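Local atomic coordinates of aminoacyl-histidine dipeptidase (Vibrio alginolyticus, PDB entry 3MRU), a protein that probably hydrolyses dipeptides, Xaa-His dipeptides such as carnosine among them, as a zinc-dependent metallopeptidase of the M20C family. Residues Val59-Pro64 against Ala129-Lys134; Asp167-Thr172 against Met448-Phe453; Thr211-Lys216 against Val303-Glu308; Val251-Gly256 against Ala266-Ala271; Leu367-Ile372 against Gly398-Trp403. All coordinates share one frame; numbering follows the deposited sequence.

Followed from the N terminus, the chain first closes a loop at contact 1, where strand 59-63 meets the end of helix 124-132. Contact 2 then opens at Asp167 and closes only at Phe453, so that the remaining three contacts all fall within its span. Inside it, contact 3 joins strand 205-213 to strand 303-308 and itself encloses the short hairpin-like contact 4, whose strand 266-273 is the other neighbour of strand 205-213. Contact 5 follows after contact 3 has closed. No pair crosses. Contacts 1 and 2 reach the sheet beside the zinc site, contacts 3 to 5 the large mixed sheet, and Trp403 of contact 5 packs against Met450 of contact 2.

Contact 1 of 5, residues Val59-Pro64 against Ala129-Lys134; sequences VFIKKP and AVLASK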
# COMPACT_ATOMS: atom_id res chain seq x y z
N VAL A 59 3.23 18.06 -14.17
CA VAL A 59 2.77 18.68 -15.41
C VAL A 59 1.26 18.83 -15.35
O VAL A 59 0.55 17.92 -14.90
CB VAL A 59 3.19 17.85 -16.66
CG1 VAL A 59 2.91 18.63 -17.93
CG2 VAL A 59 4.67 17.45 -16.61
N PHE A 60 0.79 20.00 -15.78
CA PHE A 60 -0.64 20.33 -15.79
C PHE A 60 -0.98 20.85 -17.17
O PHE A 60 -0.28 21.73 -17.68
CB PHE A 60 -0.95 21.43 -14.76
CG PHE A 60 -0.48 21.12 -13.37
CD1 PHE A 60 0.87 20.96 -13.08
CD2 PHE A 60 -1.40 21.02 -12.34
CE1 PHE A 60 1.29 20.67 -11.81
CE2 PHE A 60 -0.98 20.75 -11.06
CZ PHE A 60 0.36 20.57 -10.80
N ILE A 61 -2.03 20.33 -17.78
CA ILE A 61 -2.32 20.69 -19.15
C ILE A 61 -3.80 20.96 -19.30
O ILE A 61 -4.63 20.09 -18.98
CB ILE A 61 -1.85 19.58 -20.11
CG1 ILE A 61 -0.33 19.51 -20.14
CG2 ILE A 61 -2.39 19.81 -21.51
CD1 ILE A 61 0.24 18.22 -20.72
N LYS A 62 -4.13 22.15 -19.77
CA LYS A 62 -5.52 22.57 -19.79
C LYS A 62 -6.15 22.53 -21.18
O LYS A 62 -5.68 23.16 -22.13
CB LYS A 62 -5.67 23.96 -19.14
CG LYS A 62 -7.01 24.14 -18.42
CD LYS A 62 -7.26 25.57 -17.92
CE LYS A 62 -8.77 25.77 -17.64
NZ LYS A 62 -9.16 27.13 -17.14
N LYS A 63 -7.23 21.77 -21.29
CA LYS A 63 -8.01 21.76 -22.50
C LYS A 63 -9.44 22.17 -22.21
O LYS A 63 -10.10 21.55 -21.37
CB LYS A 63 -7.98 20.39 -23.15
CG LYS A 63 -8.87 20.28 -24.38
CD LYS A 63 -8.60 18.97 -25.07
CE LYS A 63 -9.45 18.80 -26.28
NZ LYS A 63 -9.43 17.36 -26.63
N PRO A 64 -9.93 23.21 -22.91
CA PRO A 64 -11.30 23.69 -22.76
C PRO A 64 -12.30 22.70 -23.33
O PRO A 64 -11.95 21.89 -24.20
CB PRO A 64 -11.31 24.98 -23.59
CG PRO A 64 -10.27 24.75 -24.62
CD PRO A 64 -9.19 24.00 -23.92
N ALA A 129 -3.99 10.71 -25.13
CA ALA A 129 -4.95 10.44 -26.19
C ALA A 129 -6.16 11.38 -26.08
O ALA A 129 -6.51 12.02 -27.06
CB ALA A 129 -5.38 8.99 -26.16
N VAL A 130 -6.77 11.49 -24.91
CA VAL A 130 -7.90 12.42 -24.69
C VAL A 130 -7.55 13.87 -25.06
O VAL A 130 -8.33 14.55 -25.72
CB VAL A 130 -8.47 12.36 -23.22
CG1 VAL A 130 -9.45 13.51 -22.95
CG2 VAL A 130 -9.14 11.01 -22.94
N LEU A 131 -6.38 14.33 -24.65
CA LEU A 131 -5.98 15.68 -25.01
C LEU A 131 -5.97 15.87 -26.53
O LEU A 131 -6.55 16.84 -27.02
CB LEU A 131 -4.61 16.01 -24.41
CG LEU A 131 -4.58 16.40 -22.94
CD1 LEU A 131 -3.13 16.44 -22.43
CD2 LEU A 131 -5.30 17.74 -22.71
N ALA A 132 -5.34 14.94 -27.26
CA ALA A 132 -5.27 14.99 -28.72
C ALA A 132 -6.60 14.71 -29.41
O ALA A 132 -6.87 15.28 -30.46
CB ALA A 132 -4.21 14.05 -29.22
N SER A 133 -7.43 13.86 -28.82
CA SER A 133 -8.73 13.48 -29.42
C SER A 133 -9.58 14.65 -29.89
O SER A 133 -9.74 15.64 -29.17
CB SER A 133 -9.54 12.65 -28.44
OG SER A 133 -10.75 12.23 -29.05
N LYS A 134 -10.15 14.54 -31.09
CA LYS A 134 -11.02 15.60 -31.64
C LYS A 134 -12.53 15.34 -31.48
O LYS A 134 -13.35 16.25 -31.67
CB LYS A 134 -10.59 15.99 -33.06
CG LYS A 134 -9.44 16.98 -33.07
CD LYS A 134 -8.74 17.01 -34.44
CE LYS A 134 -7.45 17.81 -34.38
NZ LYS A 134 -7.74 19.25 -34.03
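Lys63 and Leu131 dominate this meeting of a strand with the end of a helix, and both polar and apolar forces act. The polar part belongs to one ammonium group. Lys63 NZ donates to Leu131 O at 3.0 Å and to Ser133 O at 3.1 Å, with a weak third bond to Val130 O. The two stronger bonds differ in approach: the nitrogen lies in the carbonyl plane of Ser133 but stands 46° out of that of Leu131. With CG anti to the backbone N (chi1 175°) and an extended chain beyond, the lysine spans the distance from strand to helix end.

The apolar part lies nearer the backbone of the strand. Leu131 CD1 meets Ile61 CG2 at 3.6 Å, while its other methyl, CD2, sits 3.8 Å from Lys63 CB, so the leucine touches two alternate residues of the strand. Ile61 also packs on Ile40 and Ala44 of helix 36-46, and Leu131 on Val143 of the adjacent strand.

Helix 124-132 thus lies against the sheet, away from the zinc site. A positive charge placed among carbonyls at the C-terminal end of a helix probably interacts favourably with the helix dipole.

Contact 2 of 5, residues Asp167-Thr172 against Met448-Phe453; sequences DILLNT and MDMVSF
Asp167 O and the backbone N of Asp449 share a weak hydrogen bond of 3.0 Å, bent to 128° at the hydrogen, ahead of the regular pairing. The strands run parallel, 15° apart, and pairing tightens as they proceed. Ile168 CG1 lies 3.8 Å from Asp449 OD1, and Met448 SD comes near Ile168 O. Leu169 CB lies 3.5 Å from Met450 CB, the two chains side by side and pointing the same way. The methyl CE of Met448, whose chain bends at chi2 and chi3, comes to the CD2 end of the same leucine. Leu169 O accepts from Val451 N at 3.3 Å. Leu170 turns to the opposite face, where its CB approaches CE1 at the edge of the Phe453 ring, near the ring plane, at 4.3 Å. Asn171 bonds through both its backbone N and its O: N donates to Val451 O at 2.9 Å and O accepts from Phe453 N at 3.1 Å. Its side chain lies beside that of the zinc ligand Asp173. Thr172 closes the walk with its CA 3.2 Å from Phe453 O.

Strand 449-452 is the outermost strand on this side of the mixed sheet, and strand 75-80, carrying the zinc ligand His80, flanks 168-171 on the other. Ile168 and Val451 pack under helix 410-420, Leu170 under helix 469-485, while Met450 meets Trp403 on the other face.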
# COMPACT_ATOMS: atom_id res chain seq x y z
N ASP A 167 -14.13 19.48 -9.00
CA ASP A 167 -14.15 18.63 -7.81
C ASP A 167 -13.93 17.14 -8.08
O ASP A 167 -14.03 16.32 -7.18
CB ASP A 167 -15.35 18.97 -6.93
CG ASP A 167 -15.54 20.46 -6.76
OD1 ASP A 167 -16.28 20.87 -5.84
OD2 ASP A 167 -14.95 21.23 -7.55
N ILE A 168 -13.64 16.80 -9.33
CA ILE A 168 -13.44 15.40 -9.70
C ILE A 168 -12.02 15.08 -10.18
O ILE A 168 -11.34 15.93 -10.75
CB ILE A 168 -14.44 14.96 -10.79
CG1 ILE A 168 -15.87 15.02 -10.26
CG2 ILE A 168 -14.11 13.56 -11.29
CD1 ILE A 168 -16.93 14.98 -11.34
N LEU A 169 -11.59 13.84 -9.94
CA LEU A 169 -10.28 13.38 -10.36
C LEU A 169 -10.40 11.97 -10.90
O LEU A 169 -11.15 11.17 -10.36
CB LEU A 169 -9.32 13.38 -9.18
CG LEU A 169 -7.79 13.23 -9.22
CD1 LEU A 169 -7.30 12.01 -10.00
CD2 LEU A 169 -7.13 14.51 -9.70
N LEU A 170 -9.68 11.68 -11.97
CA LEU A 170 -9.67 10.32 -12.49
C LEU A 170 -8.27 9.75 -12.56
O LEU A 170 -7.48 10.07 -13.46
CB LEU A 170 -10.37 10.26 -13.85
CG LEU A 170 -11.79 10.85 -13.80
CD1 LEU A 170 -12.26 11.32 -15.18
CD2 LEU A 170 -12.83 9.91 -13.15
N ASN A 171 -7.94 8.94 -11.56
CA ASN A 171 -6.67 8.29 -11.55
C ASN A 171 -6.75 6.99 -12.32
O ASN A 171 -7.67 6.19 -12.15
CB ASN A 171 -6.20 8.05 -10.14
CG ASN A 171 -4.96 7.20 -10.11
OD1 ASN A 171 -3.85 7.72 -10.08
ND2 ASN A 171 -5.14 5.88 -10.15
N THR A 172 -5.74 6.77 -13.16
CA THR A 172 -5.70 5.65 -14.07
C THR A 172 -4.65 4.65 -13.61
O THR A 172 -4.04 3.97 -14.42
CB THR A 172 -5.24 6.13 -15.42
OG1 THR A 172 -3.83 6.34 -15.36
CG2 THR A 172 -5.89 7.45 -15.76
N MET A 448 -12.38 17.66 -3.43
CA MET A 448 -12.40 16.72 -4.55
C MET A 448 -12.61 15.28 -4.15
O MET A 448 -11.86 14.74 -3.35
CB MET A 448 -11.09 16.79 -5.33
CG MET A 448 -11.02 17.92 -6.30
SD MET A 448 -10.31 17.29 -7.81
CE MET A 448 -8.59 17.07 -7.33
N ASP A 449 -13.63 14.67 -4.74
CA ASP A 449 -13.79 13.22 -4.67
C ASP A 449 -13.13 12.68 -5.92
O ASP A 449 -12.71 13.47 -6.79
CB ASP A 449 -15.27 12.83 -4.72
CG ASP A 449 -15.94 13.29 -6.01
OD1 ASP A 449 -15.52 14.35 -6.56
OD2 ASP A 449 -16.90 12.59 -6.46
N MET A 450 -13.06 11.36 -6.05
CA MET A 450 -12.30 10.76 -7.12
C MET A 450 -12.46 9.26 -7.26
O MET A 450 -13.16 8.61 -6.48
CB MET A 450 -10.82 11.11 -6.97
CG MET A 450 -10.24 10.92 -5.59
SD MET A 450 -8.67 11.79 -5.41
CE MET A 450 -9.26 13.49 -5.41
N VAL A 451 -11.81 8.74 -8.30
CA VAL A 451 -11.89 7.34 -8.66
C VAL A 451 -10.55 6.92 -9.22
O VAL A 451 -9.81 7.74 -9.74
CB VAL A 451 -12.96 7.05 -9.75
CG1 VAL A 451 -13.38 5.60 -9.69
CG2 VAL A 451 -14.18 7.89 -9.57
N SER A 452 -10.29 5.63 -9.12
CA SER A 452 -9.10 5.04 -9.66
C SER A 452 -9.46 3.70 -10.29
O SER A 452 -9.91 2.79 -9.61
CB SER A 452 -8.06 4.88 -8.55
OG SER A 452 -7.30 3.69 -8.71
N PHE A 453 -9.25 3.60 -11.59
CA PHE A 453 -9.44 2.37 -12.35
C PHE A 453 -8.50 2.40 -13.57
O PHE A 453 -8.11 3.49 -14.03
CB PHE A 453 -10.78 2.43 -13.07
CG PHE A 453 -10.88 3.59 -14.01
CD1 PHE A 453 -10.84 4.89 -13.52
CD2 PHE A 453 -10.98 3.39 -15.37
CE1 PHE A 453 -10.91 5.99 -14.38
CE2 PHE A 453 -11.06 4.47 -16.24
CZ PHE A 453 -11.02 5.77 -15.75

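Contact 3 of 5, residues Thr211-Lys216 against Val303-Glu308; sequences TLKGLK and VTFNEE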
# COMPACT_ATOMS: atom_id res chain seq x y z
N THR A 211 9.30 -20.96 21.24
CA THR A 211 9.15 -20.36 19.93
C THR A 211 7.80 -20.69 19.27
O THR A 211 7.24 -21.75 19.47
CB THR A 211 10.36 -20.71 19.03
OG1 THR A 211 9.94 -20.81 17.67
CG2 THR A 211 11.02 -22.02 19.48
N LEU A 212 7.27 -19.77 18.49
CA LEU A 212 5.98 -19.98 17.87
C LEU A 212 6.04 -19.55 16.41
O LEU A 212 6.39 -18.41 16.11
CB LEU A 212 4.88 -19.24 18.66
CG LEU A 212 3.53 -18.90 17.99
CD1 LEU A 212 2.65 -20.12 17.84
CD2 LEU A 212 2.78 -17.85 18.76
N LYS A 213 5.71 -20.47 15.50
CA LYS A 213 5.72 -20.15 14.08
C LYS A 213 4.73 -20.99 13.27
O LYS A 213 3.91 -21.74 13.83
CB LYS A 213 7.12 -20.33 13.46
CG LYS A 213 7.69 -21.75 13.48
CD LYS A 213 9.05 -21.78 12.78
CE LYS A 213 9.44 -23.19 12.30
NZ LYS A 213 10.93 -23.30 12.18
N GLY A 214 4.80 -20.83 11.94
CA GLY A 214 3.90 -21.50 11.02
C GLY A 214 2.62 -20.71 10.85
O GLY A 214 1.71 -21.14 10.15
N LEU A 215 2.54 -19.56 11.51
CA LEU A 215 1.43 -18.65 11.26
C LEU A 215 1.42 -18.19 9.80
O LEU A 215 2.47 -17.93 9.22
CB LEU A 215 1.49 -17.45 12.20
CG LEU A 215 0.99 -17.60 13.65
CD1 LEU A 215 -0.40 -18.25 13.73
CD2 LEU A 215 2.00 -18.36 14.53
N LYS A 216 0.23 -18.14 9.21
CA LYS A 216 0.06 -17.81 7.80
C LYS A 216 0.59 -16.42 7.44
O LYS A 216 0.80 -16.11 6.25
CB LYS A 216 -1.41 -17.93 7.38
CG LYS A 216 -1.77 -19.21 6.63
CD LYS A 216 -3.30 -19.42 6.56
CE LYS A 216 -3.68 -20.65 5.73
NZ LYS A 216 -3.14 -21.92 6.32
N VAL A 303 2.62 -24.18 14.84
CA VAL A 303 3.59 -25.01 15.53
C VAL A 303 4.36 -24.19 16.52
O VAL A 303 4.69 -23.03 16.26
CB VAL A 303 4.55 -25.68 14.54
CG1 VAL A 303 3.79 -26.69 13.66
CG2 VAL A 303 5.26 -24.63 13.67
N THR A 304 4.62 -24.78 17.68
CA THR A 304 5.50 -24.19 18.67
C THR A 304 6.67 -25.13 18.88
O THR A 304 6.61 -26.27 18.44
CB THR A 304 4.77 -23.88 20.02
OG1 THR A 304 4.71 -25.04 20.87
CG2 THR A 304 3.37 -23.35 19.78
N PHE A 305 7.70 -24.63 19.55
CA PHE A 305 8.89 -25.40 19.87
C PHE A 305 9.50 -24.91 21.18
O PHE A 305 9.46 -23.71 21.48
CB PHE A 305 9.97 -25.19 18.81
CG PHE A 305 9.59 -25.71 17.45
CD1 PHE A 305 8.78 -24.97 16.61
CD2 PHE A 305 10.04 -26.95 17.01
CE1 PHE A 305 8.42 -25.44 15.36
CE2 PHE A 305 9.69 -27.43 15.77
CZ PHE A 305 8.88 -26.67 14.94
N ASN A 306 10.04 -25.82 21.97
CA ASN A 306 10.62 -25.46 23.26
C ASN A 306 11.95 -26.16 23.57
O ASN A 306 12.00 -27.09 24.37
CB ASN A 306 9.59 -25.81 24.34
CG ASN A 306 10.12 -25.60 25.74
OD1 ASN A 306 11.25 -25.18 25.94
ND2 ASN A 306 9.29 -25.91 26.74
N GLU A 307 13.01 -25.68 22.94
CA GLU A 307 14.35 -26.24 23.13
C GLU A 307 15.05 -25.37 24.17
O GLU A 307 14.55 -24.32 24.53
CB GLU A 307 15.13 -26.21 21.82
CG GLU A 307 14.30 -26.48 20.58
CD GLU A 307 15.04 -26.10 19.29
OE1 GLU A 307 16.21 -26.53 19.10
OE2 GLU A 307 14.44 -25.36 18.46
N GLU A 308 16.21 -25.79 24.65
CA GLU A 308 16.99 -24.95 25.56
C GLU A 308 18.43 -24.76 25.13
O GLU A 308 19.10 -25.73 24.78
CB GLU A 308 16.94 -25.49 26.99
CG GLU A 308 17.67 -26.82 27.23
CD GLU A 308 18.82 -26.67 28.23
OE1 GLU A 308 19.12 -25.51 28.65
OE2 GLU A 308 19.42 -27.72 28.61
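Lys213 lays its aliphatic chain across two side chains of the neighbouring strand: CG is 3.8 Å from Val303 CG2, and CE comes to 3.9 Å from CE1 of Phe305, meeting that ring obliquely. Its CG stands between the backbone N and the carbonyl carbon (chi1 64°), and the extended remainder of the chain then carries CE on from the valine to the phenylalanine. On the same face Thr211 CG2 packs against Phe305 CB, the two side chains at an angle to one another.

The other face is carried by Leu212, whose CD1 touches Thr304 CG2 at 3.8 Å. Both residues look toward helices: Leu212 packs on Leu234 and Ile235 of helix 231-242, and Thr304 on Phe284 and Thr288 of helix 277-295.

Between these faces the antiparallel backbones are joined in two hydrogen-bonded pairs. Thr211 N reaches Phe305 O at 2.8 Å and receives the return bond from Phe305 N; Lys213 N reaches Val303 O at 2.9 Å in an almost straight bond (171°), again with a reciprocal one. Leu212 and Thr304 form the non-hydrogen-bonded pair between them. Beyond Lys213 the chain leaves the strand through Gly214, with a positive phi of 85°.

Strand 205-213 pairs along its other edge with strand 266-273, and the two helices lie against one face, as in the alpha-beta M20 dimerisation domain. The chemistry is divided: backbone bonds set the register, while the side-chain to side-chain contacts are largely between carbon atoms, even where a lysine supplies them.

Contact 4 of 5, residues Val251-Gly256 against Ala266-Ala271; sequences VEFRGG and AFVTVA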
# COMPACT_ATOMS: atom_id res chain seq x y z
N VAL A 251 15.23 -13.14 28.81
CA VAL A 251 16.47 -12.71 28.17
C VAL A 251 16.31 -12.09 26.77
O VAL A 251 16.86 -11.04 26.47
CB VAL A 251 17.60 -13.84 28.21
CG1 VAL A 251 17.03 -15.24 28.40
CG2 VAL A 251 18.52 -13.79 26.99
N GLU A 252 15.50 -12.74 25.94
CA GLU A 252 15.43 -12.44 24.52
C GLU A 252 13.96 -12.47 24.03
O GLU A 252 13.17 -13.31 24.45
CB GLU A 252 16.29 -13.45 23.74
CG GLU A 252 16.31 -13.30 22.23
CD GLU A 252 17.23 -12.20 21.76
OE1 GLU A 252 17.84 -12.37 20.67
OE2 GLU A 252 17.36 -11.18 22.48
N PHE A 253 13.61 -11.54 23.13
CA PHE A 253 12.29 -11.45 22.51
C PHE A 253 12.49 -10.93 21.07
O PHE A 253 12.80 -9.75 20.85
CB PHE A 253 11.37 -10.51 23.32
CG PHE A 253 9.87 -10.75 23.14
CD1 PHE A 253 9.01 -10.62 24.23
CD2 PHE A 253 9.33 -11.08 21.90
CE1 PHE A 253 7.64 -10.83 24.08
CE2 PHE A 253 7.96 -11.30 21.75
CZ PHE A 253 7.12 -11.17 22.85
N ARG A 254 12.31 -11.80 20.09
CA ARG A 254 12.49 -11.43 18.71
C ARG A 254 11.28 -11.93 17.94
O ARG A 254 10.95 -13.12 18.02
CB ARG A 254 13.77 -12.08 18.17
CG ARG A 254 14.16 -11.75 16.71
CD ARG A 254 14.77 -10.36 16.57
NE ARG A 254 15.21 -9.83 17.88
CZ ARG A 254 16.40 -10.05 18.44
NH1 ARG A 254 16.67 -9.53 19.63
NH2 ARG A 254 17.33 -10.79 17.82
N GLY A 255 10.63 -11.06 17.19
CA GLY A 255 9.48 -11.50 16.42
C GLY A 255 9.28 -10.70 15.18
O GLY A 255 9.68 -9.54 15.11
N GLY A 256 8.66 -11.34 14.19
CA GLY A 256 8.29 -10.69 12.94
C GLY A 256 9.46 -10.19 12.13
O GLY A 256 10.59 -10.23 12.59
N ALA A 266 7.80 -15.79 15.91
CA ALA A 266 8.31 -14.96 16.98
C ALA A 266 8.82 -15.88 18.04
O ALA A 266 8.40 -17.03 18.11
CB ALA A 266 7.22 -14.11 17.54
N PHE A 267 9.72 -15.40 18.87
CA PHE A 267 10.22 -16.25 19.93
C PHE A 267 10.76 -15.48 21.11
O PHE A 267 11.19 -14.34 20.98
CB PHE A 267 11.28 -17.21 19.39
CG PHE A 267 12.63 -16.57 19.16
CD1 PHE A 267 13.47 -16.27 20.23
CD2 PHE A 267 13.07 -16.32 17.86
CE1 PHE A 267 14.72 -15.71 20.03
CE2 PHE A 267 14.34 -15.76 17.65
CZ PHE A 267 15.16 -15.45 18.74
N VAL A 268 10.76 -16.13 22.25
CA VAL A 268 11.33 -15.59 23.44
C VAL A 268 12.26 -16.68 23.93
O VAL A 268 11.94 -17.87 23.82
CB VAL A 268 10.24 -15.26 24.49
CG1 VAL A 268 9.74 -16.53 25.16
CG2 VAL A 268 10.77 -14.38 25.57
N THR A 269 13.44 -16.29 24.41
CA THR A 269 14.24 -17.20 25.23
C THR A 269 14.14 -16.68 26.65
O THR A 269 14.17 -15.48 26.88
CB THR A 269 15.71 -17.39 24.76
OG1 THR A 269 16.53 -16.35 25.30
CG2 THR A 269 15.84 -17.40 23.23
N VAL A 270 13.99 -17.59 27.59
CA VAL A 270 13.82 -17.22 28.98
C VAL A 270 14.67 -18.11 29.88
O VAL A 270 15.04 -19.24 29.50
CB VAL A 270 12.31 -17.29 29.47
CG1 VAL A 270 11.37 -16.47 28.56
CG2 VAL A 270 11.82 -18.75 29.61
N ALA A 271 14.95 -17.59 31.07
CA ALA A 271 15.55 -18.34 32.16
C ALA A 271 14.47 -18.69 33.18
O ALA A 271 13.59 -17.87 33.46
CB ALA A 271 16.64 -17.51 32.80
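Val251 and Glu252 both direct their backbone N to Thr269 O, each at 3.2 Å and from the same face of its carbonyl plane, which makes a classic beta bulge at the start of an otherwise regular antiparallel pairing. Further on, Arg254 and Phe267 form a hydrogen-bonded pair, Arg254 N to Phe267 O at 2.9 Å and Phe267 N to Arg254 O at 2.7 Å.

Side chains of this pair lie alongside each other. Arg254 CB sits over one face of the Phe267 ring, 4.0 Å from its centroid and 26° off the normal, a CH-pi contact displaced toward the rim. Glu252 CG meets CE1 of the same ring at 3.6 Å. Bends in both chains then bring Arg254 NH1 to Glu252 OE1, a salt bridge of 3.2 Å between alternate residues of one strand.

On the reverse face Phe253 CD1 comes to 4.4 Å from Val268 CG2, and Ala266 CB packs against the bare CA of Gly255. There Leu239 and Ile235 of helix 231-242 cover Phe253 and Val268.

Strands on one side and helices on the other give the two-layer alpha-beta arrangement characteristic of the M20 dimerisation domain, of which both strands are part.

Contact 5 of 5, residues Leu367-Ile372 against Gly398-Trp403; sequences LIRSLI and GAYPGW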
# COMPACT_ATOMS: atom_id res chain seq x y z
N LEU A 367 2.64 -0.36 12.88
CA LEU A 367 2.20 0.47 11.79
C LEU A 367 0.69 0.65 11.79
O LEU A 367 -0.06 -0.30 11.57
CB LEU A 367 2.69 -0.10 10.45
CG LEU A 367 2.17 0.49 9.15
CD1 LEU A 367 2.58 1.93 8.99
CD2 LEU A 367 2.68 -0.30 7.98
N ILE A 368 0.24 1.87 12.05
CA ILE A 368 -1.18 2.14 12.12
C ILE A 368 -1.65 2.51 10.74
O ILE A 368 -1.00 3.32 10.04
CB ILE A 368 -1.49 3.29 13.10
CG1 ILE A 368 -0.88 3.00 14.47
CG2 ILE A 368 -2.97 3.51 13.20
CD1 ILE A 368 -0.79 4.19 15.41
N ARG A 369 -2.77 1.92 10.33
CA ARG A 369 -3.43 2.26 9.09
C ARG A 369 -4.81 2.78 9.39
O ARG A 369 -5.42 2.40 10.40
CB ARG A 369 -3.58 1.03 8.25
CG ARG A 369 -2.33 0.50 7.74
CD ARG A 369 -2.64 -0.79 7.06
NE ARG A 369 -1.45 -1.47 6.58
CZ ARG A 369 -0.63 -0.98 5.66
NH1 ARG A 369 -0.86 0.23 5.15
NH2 ARG A 369 0.43 -1.67 5.30
N SER A 370 -5.31 3.64 8.50
CA SER A 370 -6.66 4.18 8.62
C SER A 370 -7.10 4.92 7.36
O SER A 370 -6.28 5.50 6.65
CB SER A 370 -6.78 5.03 9.89
OG SER A 370 -8.10 5.53 9.97
N LEU A 371 -8.42 4.92 7.12
CA LEU A 371 -9.02 5.67 6.03
C LEU A 371 -9.30 7.05 6.58
O LEU A 371 -8.93 8.06 5.97
CB LEU A 371 -10.33 5.04 5.56
CG LEU A 371 -10.45 3.53 5.46
CD1 LEU A 371 -11.88 3.17 5.11
CD2 LEU A 371 -9.53 2.98 4.40
N ILE A 372 -9.94 7.13 7.75
CA ILE A 372 -10.08 8.44 8.39
C ILE A 372 -8.77 8.79 9.12
O ILE A 372 -8.33 8.07 10.02
CB ILE A 372 -11.33 8.58 9.32
CG1 ILE A 372 -12.62 8.22 8.55
CG2 ILE A 372 -11.42 10.01 9.89
CD1 ILE A 372 -13.03 9.14 7.39
N GLY A 398 6.96 8.60 9.00
CA GLY A 398 6.46 7.94 7.80
C GLY A 398 4.97 8.09 7.65
O GLY A 398 4.29 7.17 7.18
N ALA A 399 4.45 9.25 8.05
CA ALA A 399 3.02 9.52 8.05
C ALA A 399 2.56 9.93 6.66
O ALA A 399 3.15 10.82 6.06
CB ALA A 399 2.70 10.61 9.04
N TYR A 400 1.50 9.29 6.17
CA TYR A 400 0.89 9.64 4.88
C TYR A 400 -0.65 9.59 4.91
O TYR A 400 -1.24 8.68 5.50
CB TYR A 400 1.43 8.75 3.76
CG TYR A 400 1.31 7.26 4.02
CD1 TYR A 400 0.24 6.53 3.50
CD2 TYR A 400 2.27 6.58 4.78
CE1 TYR A 400 0.11 5.16 3.72
CE2 TYR A 400 2.15 5.21 5.01
CZ TYR A 400 1.07 4.51 4.47
OH TYR A 400 0.95 3.17 4.69
N PRO A 401 -1.29 10.56 4.25
CA PRO A 401 -2.74 10.71 4.32
C PRO A 401 -3.53 9.57 3.71
O PRO A 401 -3.06 8.89 2.80
CB PRO A 401 -2.99 11.99 3.52
CG PRO A 401 -1.79 12.14 2.66
CD PRO A 401 -0.65 11.59 3.41
N GLY A 402 -4.73 9.36 4.24
CA GLY A 402 -5.66 8.36 3.72
C GLY A 402 -6.72 9.05 2.89
O GLY A 402 -6.75 10.28 2.81
N TRP A 403 -7.59 8.24 2.28
CA TRP A 403 -8.63 8.72 1.38
C TRP A 403 -9.99 8.18 1.85
O TRP A 403 -10.31 7.01 1.61
CB TRP A 403 -8.27 8.28 -0.04
CG TRP A 403 -9.31 8.47 -1.13
CD1 TRP A 403 -10.33 9.40 -1.17
CD2 TRP A 403 -9.40 7.74 -2.36
NE1 TRP A 403 -11.05 9.26 -2.33
CE2 TRP A 403 -10.50 8.26 -3.08
CE3 TRP A 403 -8.65 6.69 -2.92
CZ2 TRP A 403 -10.87 7.76 -4.33
CZ3 TRP A 403 -9.02 6.19 -4.15
CH2 TRP A 403 -10.12 6.73 -4.85
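Tyr400 has CG between its backbone N and carbonyl carbon (chi1 54°), and Arg369 runs extended from CG to NE, which together bring the phenol and the guanidinium near each other. The setting is a beta-alpha-beta crossover: strand 361-370 leads through helix 373-389 to strand 393-400, and both strands pair antiparallel with strand 181-199, which lies between them.

Arg369 NH1 comes to 3.5 Å from Tyr400 OH, with the guanidinium and ring planes 67° apart. The firmer polar partner of the arginine is Ser220, whose OG accepts from NE. Leu367 CD2 lies over one guanidinium face, toward its rim.

Past the strand ends the two chains draw closer at Gly402. Its CA faces Ser370 O at 4.1 Å, and Leu371 O lies 3.9 Å from Trp403 N. Gly402 N is bonded to OD1 of Asp373, at the start of helix 373-389. Trp403 packs on Met450 of strand 449-452, consistent with a place at the junction of the two domains. At the C-terminal end of strand 361-370, Ser370 OG lies 2.6 Å from Ile372 O in a hydrogen bond and is also bonded to Glu347 O and Thr348 OG1.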